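Local coordinates for putative methyltransferase protein (Bacteroides fragilis, PDB 5BP9) that binds S-adenosyl-L-homocysteine and probably acts as an S-adenosylmethionine-dependent methyltransferase, at residues I54-H59 with M231-I236; I105-A110 with C114-L119; Q249-Y254 with Y271-R276. All blocks are in the same frame, centred on the assembly; numbering follows the deposited sequence. Where two conformers were deposited one is given.

Contact 1 of 3, residues I54-H59 with M231-I236; sequences IADFYH and MQYKDI
A type II' beta turn from Y233 to I236 joins strands 226-233 and 236-244 of the antiparallel sheet, and it is this hairpin end that holds D56 of helix 49-60. One carboxylate oxygen is shared: D56 OD2 accepts hydrogen bonds from Y233 OH (2.6 Å to OD2) and from K234 NZ (2.8 Å to OD2), the latter also a salt bridge. The two donors use different lone pairs, Y233 the anti one, pointing away from OD1, and K234 the syn one. D56 OD2 lies at the edge of the Y233 ring, in its plane, with the carboxylate turned 76° from the ring. With CG anti to the backbone N (chi1 -179°), Y233 carries its hydroxyl out to D56. The lysine, extended beyond CG, sets CG over one face of that ring, offset toward the rim, before running on to the acid. A water completes the clamp, donating to D56 OD1 at 2.9 Å and accepting from K234 NZ at 3.2 Å. Two donors on OD2 would probably favour the ionised carboxylate, and OD1 has a further salt bridge to R60. Y233 OH accepts from the backbone N of D64, while the Y233 side chain packs on A52 and A53 of helix 49-60 and on L66 of strand 66-69.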
loop_
_atom_site.group_PDB
_atom_site.type_symbol
_atom_site.label_atom_id
_atom_site.label_comp_id
_atom_site.label_asym_id
_atom_site.label_seq_id
_atom_site.Cartn_x
_atom_site.Cartn_y
_atom_site.Cartn_z
ATOM N N ILE A 54 -8.135 7.964 11.359
ATOM C CA ILE A 54 -7.490 6.935 12.176
ATOM C C ILE A 54 -7.270 7.459 13.592
ATOM O O ILE A 54 -7.552 6.732 14.566
ATOM C CB ILE A 54 -6.151 6.460 11.504
ATOM C CG1 ILE A 54 -6.481 5.589 10.287
ATOM C CG2 ILE A 54 -5.227 5.694 12.477
ATOM C CD1 ILE A 54 -5.310 5.324 9.351
ATOM N N ALA A 55 -6.766 8.685 13.718
ATOM C CA ALA A 55 -6.517 9.284 15.043
ATOM C C ALA A 55 -7.802 9.522 15.830
ATOM O O ALA A 55 -7.864 9.209 17.032
ATOM C CB ALA A 55 -5.703 10.559 14.896
ATOM N N ASP A 56 -8.855 9.993 15.169
ATOM C CA ASP A 56 -10.147 10.127 15.852
ATOM C C ASP A 56 -10.625 8.799 16.416
ATOM O O ASP A 56 -11.044 8.718 17.584
ATOM C CB ASP A 56 -11.209 10.676 14.907
ATOM C CG ASP A 56 -11.503 12.110 15.117
ATOM O OD1 ASP A 56 -10.820 12.791 15.925
ATOM O OD2 ASP A 56 -12.445 12.562 14.432
ATOM N N PHE A 57 -10.566 7.756 15.595
ATOM C CA PHE A 57 -11.035 6.447 16.011
ATOM C C PHE A 57 -10.173 5.869 17.139
ATOM O O PHE A 57 -10.688 5.257 18.092
ATOM C CB PHE A 57 -11.059 5.473 14.837
ATOM C CG PHE A 57 -11.788 4.191 15.137
ATOM C CD1 PHE A 57 -13.175 4.138 15.073
ATOM C CD2 PHE A 57 -11.089 3.046 15.503
ATOM C CE1 PHE A 57 -13.852 2.967 15.358
ATOM C CE2 PHE A 57 -11.763 1.872 15.783
ATOM C CZ PHE A 57 -13.146 1.833 15.709
ATOM N N TYR A 58 -8.862 6.055 17.043
ATOM C CA TYR A 58 -7.980 5.548 18.074
ATOM C C TYR A 58 -8.238 6.263 19.414
ATOM O O TYR A 58 -8.328 5.618 20.469
ATOM C CB TYR A 58 -6.499 5.703 17.677
ATOM C CG TYR A 58 -5.625 5.262 18.834
ATOM C CD1 TYR A 58 -5.513 3.909 19.153
ATOM C CD2 TYR A 58 -5.018 6.183 19.646
ATOM C CE1 TYR A 58 -4.775 3.490 20.248
ATOM C CE2 TYR A 58 -4.270 5.783 20.759
ATOM C CZ TYR A 58 -4.151 4.447 21.041
ATOM O OH TYR A 58 -3.420 4.050 22.122
ATOM N N HIS A 59 -8.306 7.586 19.380
ATOM C CA HIS A 59 -8.436 8.355 20.618
ATOM C C HIS A 59 -9.854 8.291 21.180
ATOM O O HIS A 59 -10.010 8.277 22.402
ATOM C CB HIS A 59 -7.971 9.801 20.423
ATOM C CG HIS A 59 -6.500 9.938 20.161
ATOM N ND1 HIS A 59 -5.545 9.662 21.119
ATOM C CD2 HIS A 59 -5.822 10.360 19.066
ATOM C CE1 HIS A 59 -4.342 9.877 20.613
ATOM N NE2 HIS A 59 -4.483 10.295 19.364
HETATM N N MSE A 231 -8.978 12.572 -0.729
HETATM C CA MSE A 231 -9.774 12.224 0.459
HETATM C C MSE A 231 -10.083 13.436 1.277
HETATM O O MSE A 231 -9.362 14.463 1.247
HETATM C CB MSE A 231 -9.030 11.180 1.291
HETATM C CG MSE A 231 -8.958 9.853 0.534
HETATM SE SE MSE A 231 -8.028 8.494 1.624
HETATM C CE MSE A 231 -6.228 9.280 1.668
ATOM N N GLN A 232 -11.218 13.348 1.969
ATOM C CA GLN A 232 -11.670 14.396 2.883
ATOM C C GLN A 232 -12.167 13.746 4.175
ATOM O O GLN A 232 -12.858 12.752 4.116
ATOM C CB GLN A 232 -12.780 15.239 2.251
ATOM C CG GLN A 232 -13.370 16.274 3.210
ATOM C CD GLN A 232 -14.573 16.979 2.667
ATOM O OE1 GLN A 232 -14.983 16.768 1.537
ATOM N NE2 GLN A 232 -15.168 17.818 3.496
ATOM N N TYR A 233 -11.808 14.329 5.317
ATOM C CA TYR A 233 -12.303 13.879 6.624
ATOM C C TYR A 233 -12.660 15.113 7.414
ATOM O O TYR A 233 -11.789 15.935 7.678
ATOM C CB TYR A 233 -11.249 13.058 7.382
ATOM C CG TYR A 233 -11.774 12.569 8.715
ATOM C CD1 TYR A 233 -12.754 11.588 8.768
ATOM C CD2 TYR A 233 -11.352 13.146 9.912
ATOM C CE1 TYR A 233 -13.285 11.165 9.997
ATOM C CE2 TYR A 233 -11.888 12.741 11.139
ATOM C CZ TYR A 233 -12.841 11.733 11.172
ATOM O OH TYR A 233 -13.428 11.296 12.342
ATOM N N LYS A 234 -13.953 15.264 7.763
ATOM C CA LYS A 234 -14.435 16.490 8.411
ATOM C C LYS A 234 -14.031 17.660 7.495
ATOM O O LYS A 234 -14.403 17.628 6.325
ATOM C CB LYS A 234 -13.939 16.572 9.865
ATOM C CG LYS A 234 -14.456 15.416 10.711
ATOM C CD LYS A 234 -14.080 15.592 12.159
ATOM C CE LYS A 234 -14.689 14.532 13.053
ATOM N NZ LYS A 234 -14.236 14.674 14.466
ATOM N N ASP A 235 -13.247 18.625 7.986
ATOM C CA ASP A 235 -12.772 19.763 7.202
ATOM C C ASP A 235 -11.287 19.639 6.840
ATOM O O ASP A 235 -10.611 20.641 6.556
ATOM C CB ASP A 235 -13.059 21.081 7.932
ATOM C CG ASP A 235 -12.333 21.208 9.267
ATOM O OD1 ASP A 235 -11.799 20.206 9.779
ATOM O OD2 ASP A 235 -12.327 22.332 9.818
ATOM N N ILE A 236 -10.784 18.409 6.875
ATOM C CA ILE A 236 -9.415 18.136 6.439
ATOM C C ILE A 236 -9.437 17.610 5.006
ATOM O O ILE A 236 -9.997 16.556 4.718
ATOM C CB ILE A 236 -8.722 17.120 7.359
ATOM C CG1 ILE A 236 -8.705 17.672 8.790
ATOM C CG2 ILE A 236 -7.301 16.832 6.893
ATOM C CD1 ILE A 236 -8.360 16.644 9.807
HETATM O O HOH W 1 -11.072 15.307 14.609
#

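Contact 2 of 3, residues I105-A110 with C114-L119; sequences ILDVGA and CHALAL. With SAH (S-adenosyl-L-homocysteine), chain D.
D107 OD1, H115 ND1 and the amino N of S-adenosyl-L-homocysteine all grip one water oxygen. This water donates to D107 OD1 at 2.6 Å, lies 2.6 Å from H115 ND1 in the plane of the imidazole, and accepts from the ligand's amino N. A second water donates to D107 OD2 at 2.6 Å and to A110 O, and accepts from A116 N, bridging the loop to the first turn of the helix. With CG anti to its backbone N (chi1 -176°), D107 reaches toward that turn, where OD2 lies 3.5 Å from H115 CB and 3.6 Å from A116 CB. The ligand's amino group also donates directly to G109 O, the ligand N lying 2.7 Å from that oxygen. H115 is held from two ends, NE2 being hydrogen-bonded to E94, and C114 SG sits over one face of its ring. Farther along, the apolar tips of I105 and L119 meet, CG2 to CD1 4.1 Å. This strand-turn-helix is the first part of a Rossmann-type beta-alpha-beta unit, consistent with the glycine-rich loop after the first strand of class I methyltransferases, of which G109 is part. Segments 105-108 and 114-119 run nearly antiparallel, at 157°; strand 104-108 lies between 125-130 and 161-166, while L98 of helix 92-100 packs against H115, A118 and L119.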
loop_
_atom_site.group_PDB
_atom_site.type_symbol
_atom_site.label_atom_id
_atom_site.label_comp_id
_atom_site.label_asym_id
_atom_site.label_seq_id
_atom_site.Cartn_x
_atom_site.Cartn_y
_atom_site.Cartn_z
ATOM N N ILE A 105 11.110 -7.605 8.113
ATOM C CA ILE A 105 9.971 -7.246 7.250
ATOM C C ILE A 105 9.754 -5.729 7.230
ATOM O O ILE A 105 9.787 -5.087 8.287
ATOM C CB ILE A 105 8.681 -7.935 7.729
ATOM C CG1 ILE A 105 8.882 -9.460 7.728
ATOM C CG2 ILE A 105 7.479 -7.565 6.865
ATOM C CD1 ILE A 105 8.004 -10.156 8.741
ATOM N N LEU A 106 9.523 -5.192 6.025
ATOM C CA LEU A 106 9.080 -3.804 5.853
ATOM C C LEU A 106 7.594 -3.776 5.502
ATOM O O LEU A 106 7.183 -4.346 4.470
ATOM C CB LEU A 106 9.874 -3.104 4.729
ATOM C CG LEU A 106 9.480 -1.646 4.462
ATOM C CD1 LEU A 106 9.719 -0.781 5.695
ATOM C CD2 LEU A 106 10.239 -1.118 3.255
ATOM N N ASP A 107 6.813 -3.118 6.345
ATOM C CA ASP A 107 5.386 -2.871 6.096
ATOM C C ASP A 107 5.233 -1.467 5.482
ATOM O O ASP A 107 5.294 -0.454 6.193
ATOM C CB ASP A 107 4.623 -3.026 7.427
ATOM C CG ASP A 107 3.146 -2.885 7.296
ATOM O OD1 ASP A 107 2.625 -2.720 6.181
ATOM O OD2 ASP A 107 2.492 -2.933 8.369
ATOM N N VAL A 108 5.065 -1.436 4.153
ATOM C CA VAL A 108 5.027 -0.169 3.393
ATOM C C VAL A 108 3.611 0.403 3.416
ATOM O O VAL A 108 2.636 -0.284 3.050
ATOM C CB VAL A 108 5.441 -0.383 1.926
ATOM C CG1 VAL A 108 5.408 0.927 1.166
ATOM C CG2 VAL A 108 6.803 -1.046 1.814
ATOM N N GLY A 109 3.498 1.670 3.816
ATOM C CA GLY A 109 2.207 2.366 3.866
ATOM C C GLY A 109 1.335 1.715 4.915
ATOM O O GLY A 109 0.211 1.289 4.657
ATOM N N ALA A 110 1.887 1.606 6.121
ATOM C CA ALA A 110 1.324 0.746 7.159
ATOM C C ALA A 110 0.015 1.235 7.820
ATOM O O ALA A 110 -0.668 0.479 8.534
ATOM C CB ALA A 110 2.408 0.462 8.170
ATOM N N CYS A 114 -2.201 -2.201 11.530
ATOM C CA CYS A 114 -2.836 -3.496 11.648
ATOM C C CYS A 114 -1.925 -4.657 11.245
ATOM O O CYS A 114 -1.844 -5.652 11.981
ATOM C CB CYS A 114 -4.169 -3.525 10.857
ATOM S SG CYS A 114 -4.096 -3.242 9.053
ATOM N N HIS A 115 -1.255 -4.545 10.090
ATOM C CA HIS A 115 -0.395 -5.611 9.631
ATOM C C HIS A 115 0.810 -5.724 10.550
ATOM O O HIS A 115 1.170 -6.837 10.953
ATOM C CB HIS A 115 0.022 -5.439 8.177
ATOM C CG HIS A 115 -1.130 -5.476 7.225
ATOM N ND1 HIS A 115 -1.314 -4.539 6.231
ATOM C CD2 HIS A 115 -2.169 -6.332 7.135
ATOM C CE1 HIS A 115 -2.415 -4.828 5.568
ATOM N NE2 HIS A 115 -2.953 -5.909 6.102
ATOM N N ALA A 116 1.407 -4.583 10.896
ATOM C CA ALA A 116 2.591 -4.571 11.743
ATOM C C ALA A 116 2.302 -5.208 13.094
ATOM O O ALA A 116 3.099 -6.035 13.558
ATOM C CB ALA A 116 3.132 -3.162 11.918
ATOM N N LEU A 117 1.177 -4.848 13.714
ATOM C CA LEU A 117 0.766 -5.487 14.979
ATOM C C LEU A 117 0.564 -6.994 14.879
ATOM O O LEU A 117 0.960 -7.730 15.771
ATOM C CB LEU A 117 -0.504 -4.835 15.527
ATOM C CG LEU A 117 -0.329 -3.388 15.999
ATOM C CD1 LEU A 117 -1.676 -2.737 16.311
ATOM C CD2 LEU A 117 0.589 -3.280 17.210
ATOM N N ALA A 118 -0.060 -7.452 13.806
ATOM C CA ALA A 118 -0.246 -8.888 13.592
ATOM C C ALA A 118 1.081 -9.597 13.474
ATOM O O ALA A 118 1.282 -10.664 14.061
ATOM C CB ALA A 118 -1.108 -9.150 12.378
ATOM N N LEU A 119 2.011 -9.002 12.733
ATOM C CA LEU A 119 3.323 -9.602 12.581
ATOM C C LEU A 119 4.084 -9.665 13.912
ATOM O O LEU A 119 4.703 -10.685 14.219
ATOM C CB LEU A 119 4.141 -8.859 11.551
ATOM C CG LEU A 119 3.613 -8.919 10.119
ATOM C CD1 LEU A 119 4.221 -7.791 9.297
ATOM C CD2 LEU A 119 3.895 -10.280 9.501
HETATM N N SAH D . -1.557 -0.774 4.468
HETATM C CA SAH D . -2.679 -0.055 5.187
HETATM C CB SAH D . -3.069 1.293 4.562
HETATM C CG SAH D . -3.382 1.275 3.065
HETATM S SD SAH D . -3.734 2.908 2.483
HETATM C C SAH D . -3.905 -0.923 5.255
HETATM O O SAH D . -3.941 -2.011 4.690
HETATM O OXT SAH D . -4.916 -0.592 5.872
HETATM C "C5'" SAH D . -2.178 3.392 1.779
HETATM C "C4'" SAH D . -1.220 3.974 2.812
HETATM O "O4'" SAH D . 0.034 4.247 2.152
HETATM C "C3'" SAH D . -1.641 5.288 3.464
HETATM O "O3'" SAH D . -1.555 5.173 4.903
HETATM C "C2'" SAH D . -0.674 6.318 2.889
HETATM O "O2'" SAH D . -0.425 7.447 3.704
HETATM C "C1'" SAH D . 0.565 5.490 2.633
HETATM N N9 SAH D . 1.517 5.987 1.628
HETATM C C8 SAH D . 1.216 6.544 0.443
HETATM N N7 SAH D . 2.249 6.838 -0.287
HETATM C C5 SAH D . 3.324 6.419 0.472
HETATM C C6 SAH D . 4.712 6.447 0.272
HETATM N N6 SAH D . 5.283 6.933 -0.843
HETATM N N1 SAH D . 5.517 5.946 1.250
HETATM C C2 SAH D . 4.943 5.463 2.373
HETATM N N3 SAH D . 3.632 5.386 2.661
HETATM C C4 SAH D . 2.864 5.892 1.675
HETATM O O HOH W 2 0.113 -2.188 9.199
HETATM O O HOH W 3 0.111 -2.382 5.742
#

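Contact 3 of 3, residues Q249-Y254 with Y271-R276; sequences QTLSAY and YDYLAR
The Y273 ring is met at its edge: L251 CD2 lies near the ring plane on the hydroxyl side, and A275 CB, two residues farther along the same strand, also lies at the edge in plane. The setting is a helix packed against the mixed sheet of the methyltransferase fold, where strand 272-279 runs antiparallel to both its neighbours, 195-202 and 260-267. Y273 and A275 alternate with L274 along the strand and both turn their side chains toward helix 248-257, while L274 packs on T96 and A97 of helix 92-100. From the helix a single leucine answers them. Because L251 has CG anti to its backbone N (chi1 176°), its CD2 branch reaches both partners, at 4.1 Å from Y273 CE2 and 4.0 Å from A275 CB. The tyrosine has CG between the backbone N and the carbonyl carbon (chi1 69°), which sends the ring toward helix 248-257 and I246, its side chain slanting across that of the leucine. The contact is small and apolar apart from the phenol oxygen, whose polar need is met by the backbone: Y273 OH is hydrogen-bonded to I246 O, just ahead of helix 248-257. That bond ties the end of the tyrosine to the residues leading into the helix, and L251 also packs on I246. The same hydroxyl is flanked by two carbons of the leucine, Y273 OH being 3.6 Å from L251 CD2 and 3.9 Å from L251 CB.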
loop_
_atom_site.group_PDB
_atom_site.type_symbol
_atom_site.label_atom_id
_atom_site.label_comp_id
_atom_site.label_asym_id
_atom_site.label_seq_id
_atom_site.Cartn_x
_atom_site.Cartn_y
_atom_site.Cartn_z
ATOM N N GLN A 249 -0.411 -9.495 -15.628
ATOM C CA GLN A 249 0.435 -9.562 -16.823
ATOM C C GLN A 249 1.212 -8.264 -17.010
ATOM O O GLN A 249 2.398 -8.274 -17.389
ATOM C CB GLN A 249 -0.335 -9.899 -18.101
ATOM C CG GLN A 249 -0.883 -11.312 -18.122
ATOM C CD GLN A 249 -2.041 -11.487 -17.158
ATOM O OE1 GLN A 249 -2.958 -10.669 -17.137
ATOM N NE2 GLN A 249 -1.987 -12.514 -16.325
ATOM N N THR A 250 0.543 -7.132 -16.743
ATOM C CA THR A 250 1.234 -5.851 -16.842
ATOM C C THR A 250 2.359 -5.777 -15.785
ATOM O O THR A 250 3.469 -5.333 -16.076
ATOM C CB THR A 250 0.244 -4.665 -16.754
ATOM O OG1 THR A 250 -0.711 -4.785 -17.812
ATOM C CG2 THR A 250 0.968 -3.303 -16.896
ATOM N N LEU A 251 2.058 -6.220 -14.568
ATOM C CA LEU A 251 3.054 -6.230 -13.496
ATOM C C LEU A 251 4.259 -7.093 -13.875
ATOM O O LEU A 251 5.408 -6.673 -13.711
ATOM C CB LEU A 251 2.450 -6.714 -12.188
ATOM C CG LEU A 251 3.396 -6.865 -10.998
ATOM C CD1 LEU A 251 3.958 -5.515 -10.572
ATOM C CD2 LEU A 251 2.670 -7.474 -9.829
ATOM N N SER A 252 3.985 -8.289 -14.399
ATOM C CA SER A 252 5.048 -9.196 -14.814
ATOM C C SER A 252 5.960 -8.578 -15.889
ATOM O O SER A 252 7.212 -8.719 -15.820
ATOM C CB SER A 252 4.438 -10.509 -15.307
ATOM O OG SER A 252 5.451 -11.440 -15.602
ATOM N N ALA A 253 5.352 -7.874 -16.854
ATOM C CA ALA A 253 6.113 -7.249 -17.918
ATOM C C ALA A 253 7.053 -6.168 -17.386
ATOM O O ALA A 253 8.233 -6.124 -17.732
ATOM C CB ALA A 253 5.185 -6.661 -18.965
ATOM N N TYR A 254 6.526 -5.270 -16.559
ATOM C CA TYR A 254 7.377 -4.204 -15.993
ATOM C C TYR A 254 8.459 -4.769 -15.033
ATOM O O TYR A 254 9.594 -4.284 -15.017
ATOM C CB TYR A 254 6.509 -3.102 -15.377
ATOM C CG TYR A 254 5.890 -2.223 -16.449
ATOM C CD1 TYR A 254 6.568 -1.126 -16.950
ATOM C CD2 TYR A 254 4.645 -2.520 -17.003
ATOM C CE1 TYR A 254 6.018 -0.347 -17.955
ATOM C CE2 TYR A 254 4.117 -1.769 -18.033
ATOM C CZ TYR A 254 4.799 -0.681 -18.499
ATOM O OH TYR A 254 4.232 0.066 -19.512
ATOM N N TYR A 271 -11.249 -10.172 -9.141
ATOM C CA TYR A 271 -10.191 -9.716 -10.075
ATOM C C TYR A 271 -8.889 -9.288 -9.372
ATOM O O TYR A 271 -8.045 -8.623 -9.958
ATOM C CB TYR A 271 -10.688 -8.597 -11.017
ATOM C CG TYR A 271 -11.864 -9.009 -11.872
ATOM C CD1 TYR A 271 -11.677 -9.798 -13.000
ATOM C CD2 TYR A 271 -13.141 -8.628 -11.534
ATOM C CE1 TYR A 271 -12.754 -10.189 -13.791
ATOM C CE2 TYR A 271 -14.241 -9.019 -12.305
ATOM C CZ TYR A 271 -14.037 -9.797 -13.435
ATOM O OH TYR A 271 -15.112 -10.193 -14.217
ATOM N N ASP A 272 -8.748 -9.717 -8.129
ATOM C CA ASP A 272 -7.620 -9.397 -7.277
ATOM C C ASP A 272 -6.654 -10.567 -7.153
ATOM O O ASP A 272 -7.011 -11.730 -7.350
ATOM C CB ASP A 272 -8.055 -8.891 -5.889
ATOM C CG ASP A 272 -9.114 -9.753 -5.217
ATOM O OD1 ASP A 272 -9.699 -10.657 -5.843
ATOM O OD2 ASP A 272 -9.344 -9.496 -4.032
ATOM N N TYR A 273 -5.406 -10.235 -6.825
ATOM C CA TYR A 273 -4.371 -11.244 -6.721
ATOM C C TYR A 273 -3.237 -10.801 -5.815
ATOM O O TYR A 273 -3.058 -9.589 -5.570
ATOM C CB TYR A 273 -3.818 -11.608 -8.099
ATOM C CG TYR A 273 -3.036 -10.479 -8.714
ATOM C CD1 TYR A 273 -3.679 -9.515 -9.442
ATOM C CD2 TYR A 273 -1.662 -10.372 -8.521
ATOM C CE1 TYR A 273 -3.015 -8.423 -9.969
ATOM C CE2 TYR A 273 -0.955 -9.288 -9.051
ATOM C CZ TYR A 273 -1.630 -8.327 -9.779
ATOM O OH TYR A 273 -0.918 -7.275 -10.259
ATOM N N LEU A 274 -2.491 -11.802 -5.345
ATOM C CA LEU A 274 -1.255 -11.608 -4.592
ATOM C C LEU A 274 -0.127 -12.118 -5.441
ATOM O O LEU A 274 -0.191 -13.262 -5.927
ATOM C CB LEU A 274 -1.300 -12.327 -3.255
ATOM C CG LEU A 274 -0.035 -12.236 -2.373
ATOM C CD1 LEU A 274 0.177 -10.829 -1.826
ATOM C CD2 LEU A 274 -0.070 -13.270 -1.265
ATOM N N ALA A 275 0.894 -11.268 -5.635
ATOM C CA ALA A 275 2.085 -11.632 -6.378
ATOM C C ALA A 275 3.329 -11.544 -5.507
ATOM O O ALA A 275 3.370 -10.806 -4.515
ATOM C CB ALA A 275 2.264 -10.725 -7.587
ATOM N N ARG A 276 4.338 -12.311 -5.905
ATOM C CA ARG A 276 5.677 -12.277 -5.293
ATOM C C ARG A 276 6.663 -11.810 -6.340
ATOM O O ARG A 276 6.716 -12.373 -7.440
ATOM C CB ARG A 276 6.087 -13.675 -4.785
ATOM C CG ARG A 276 7.461 -13.696 -4.128
ATOM C CD ARG A 276 7.672 -14.943 -3.276
ATOM N NE ARG A 276 7.543 -16.162 -4.067
ATOM C CZ ARG A 276 7.296 -17.373 -3.570
ATOM N NH1 ARG A 276 7.200 -18.425 -4.399
ATOM N NH2 ARG A 276 7.140 -17.544 -2.262
#

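In the fold
Followed from the N terminus, the chain first lays down helix 49-60, which meets the hairpin of the antiparallel sheet in contact 1; the segments of that contact are 172 residues apart at their closest ends. Contact 2 is nested within that long loop and closes only a short turn of its own, between strand 104-108 and helix 114-121 at the cofactor site. Contact 3 follows in series, after contact 1 has closed, and binds helix 248-257 to strand 272-279. Contacts 2 and 3 both reach the mixed sheet, their centres about 21 Å apart. Contact 1 instead joins the N-terminal helix to the smaller sheet, and it lies across the chain's centre from contact 3.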